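Local coordinates for protein EF0056 (Enterococcus faecalis, PDB 6ORI) that is an enterococcal surface protein whose function is not established, with an immunoglobulin-like, calcium-binding N-terminal region that may take part in biofilm formation, at residues Ala306-Arg310 against Glu311-Asn315. Numbering follows the deposited sequence.
Sequences AIERR and EGHEN
The carboxylate of Glu308 lies flat over one face of the His313 imidazole. The two planes are 5° apart, with Glu308 CD 3.6 Å from His313 CG and OE1 above the ring centre. Glu308 CG adds a CH-pi contact to the same ring, 4.0 Å from its centroid. CG stands anti to the backbone N (chi1 176°), and a bend at chi2 turns the carboxylate back toward Arg310. The Arg310 guanidinium grips it side-on: NE meets Glu308 OE2 at 2.8 Å and NH2 meets OE1 at 2.9 Å. OE2 also accepts a hydrogen bond from the backbone N-H of Arg310 through its anti lone pair. Arg310 runs alongside His313, its guanidinium 21° from the ring plane. On the imidazole, ND1 accepts a hydrogen bond from the backbone N-H of Asn315 at 2.9 Å, nearly in the ring plane, which helps hold the ring's rotation. The side chains are carried by a type II beta turn from Arg310 to His313, closed by His313 N to Arg310 O at 3.0 Å, in the surface loop between strands 300-304 and 318-322. The ND1 bond weighs against a proton there; the carboxylate and Arg310 could pull the ring's ionisation in opposite directions, so any shift is probably small.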
loop_
_atom_site.group_PDB
_atom_site.type_symbol
_atom_site.label_atom_id
_atom_site.label_comp_id
_atom_site.label_asym_id
_atom_site.label_seq_id
_atom_site.Cartn_x
_atom_site.Cartn_y
_atom_site.Cartn_z
ATOM N N ALA A 306 4.813 -3.945 21.413
ATOM C CA ALA A 306 5.668 -2.891 21.946
ATOM C C ALA A 306 6.455 -2.219 20.841
ATOM O O ALA A 306 6.640 -2.774 19.747
ATOM C CB ALA A 306 6.629 -3.482 22.952
ATOM N N ILE A 307 6.963 -1.031 21.118
ATOM C CA ILE A 307 7.965 -0.405 20.263
ATOM C C ILE A 307 9.071 0.108 21.148
ATOM O O ILE A 307 8.900 0.254 22.355
ATOM C CB ILE A 307 7.434 0.767 19.421
ATOM C CG1 ILE A 307 6.719 1.789 20.301
ATOM C CG2 ILE A 307 6.597 0.246 18.247
ATOM C CD1 ILE A 307 6.348 3.047 19.540
ATOM N N GLU A 308 10.207 0.359 20.524
ATOM C CA GLU A 308 11.396 0.848 21.203
ATOM C C GLU A 308 11.204 2.332 21.464
ATOM O O GLU A 308 10.999 3.120 20.534
ATOM C CB GLU A 308 12.606 0.629 20.309
ATOM C CG GLU A 308 13.913 1.199 20.892
ATOM C CD GLU A 308 14.208 0.636 22.260
ATOM O OE1 GLU A 308 14.457 -0.581 22.341
ATOM O OE2 GLU A 308 14.170 1.386 23.263
ATOM N N ARG A 309 11.248 2.702 22.736
ATOM C CA ARG A 309 10.963 4.065 23.177
ATOM C C ARG A 309 12.142 4.769 23.844
ATOM O O ARG A 309 12.023 5.929 24.246
ATOM C CB ARG A 309 9.778 4.047 24.130
ATOM C CG ARG A 309 8.467 3.636 23.476
ATOM C CD ARG A 309 7.389 3.565 24.529
ATOM N NE ARG A 309 6.107 3.070 24.038
ATOM C CZ ARG A 309 5.218 3.816 23.392
ATOM N NH1 ARG A 309 5.464 5.076 23.089
ATOM N NH2 ARG A 309 4.073 3.285 23.025
ATOM N N ARG A 310 13.273 4.099 23.976
ATOM C CA ARG A 310 14.429 4.748 24.591
ATOM C C ARG A 310 15.062 5.742 23.633
ATOM O O ARG A 310 15.544 5.377 22.564
ATOM C CB ARG A 310 15.461 3.713 25.049
ATOM C CG ARG A 310 14.968 2.862 26.189
ATOM C CD ARG A 310 15.868 1.684 26.476
ATOM N NE ARG A 310 15.823 0.681 25.406
ATOM C CZ ARG A 310 16.468 -0.479 25.438
ATOM N NH1 ARG A 310 17.255 -0.767 26.462
ATOM N NH2 ARG A 310 16.361 -1.347 24.441
ATOM N N GLU A 311 15.072 7.017 24.020
ATOM C CA GLU A 311 15.630 8.063 23.168
ATOM C C GLU A 311 17.041 7.722 22.753
ATOM O O GLU A 311 17.863 7.361 23.598
ATOM C CB GLU A 311 15.643 9.420 23.887
ATOM C CG GLU A 311 14.274 10.050 24.104
ATOM C CD GLU A 311 13.580 9.557 25.368
ATOM O OE1 GLU A 311 14.112 8.640 26.039
ATOM O OE2 GLU A 311 12.496 10.094 25.689
ATOM N N GLY A 312 17.328 7.831 21.465
ATOM C CA GLY A 312 18.667 7.603 20.968
ATOM C C GLY A 312 18.944 6.176 20.547
ATOM O O GLY A 312 19.955 5.914 19.901
ATOM N N HIS A 313 18.056 5.249 20.901
ATOM C CA HIS A 313 18.272 3.855 20.560
ATOM C C HIS A 313 18.288 3.677 19.042
ATOM O O HIS A 313 17.505 4.303 18.325
ATOM C CB HIS A 313 17.173 2.997 21.175
ATOM C CG HIS A 313 17.516 1.546 21.234
ATOM N ND1 HIS A 313 17.468 0.732 20.130
ATOM C CD2 HIS A 313 17.932 0.770 22.261
ATOM C CE1 HIS A 313 17.825 -0.492 20.471
ATOM N NE2 HIS A 313 18.114 -0.497 21.760
ATOM N N GLU A 314 19.144 2.796 18.545
ATOM C CA GLU A 314 19.226 2.576 17.096
ATOM C C GLU A 314 17.896 2.100 16.496
ATOM O O GLU A 314 17.588 2.384 15.347
ATOM C CB GLU A 314 20.343 1.584 16.757
ATOM N N ASN A 315 17.097 1.411 17.296
ATOM C CA ASN A 315 15.810 0.891 16.837
ATOM C C ASN A 315 14.617 1.701 17.295
ATOM O O ASN A 315 13.492 1.201 17.288
ATOM C CB ASN A 315 15.612 -0.547 17.328
ATOM C CG ASN A 315 16.637 -1.482 16.780
ATOM O OD1 ASN A 315 17.158 -1.273 15.681
ATOM N ND2 ASN A 315 16.949 -2.522 17.544
#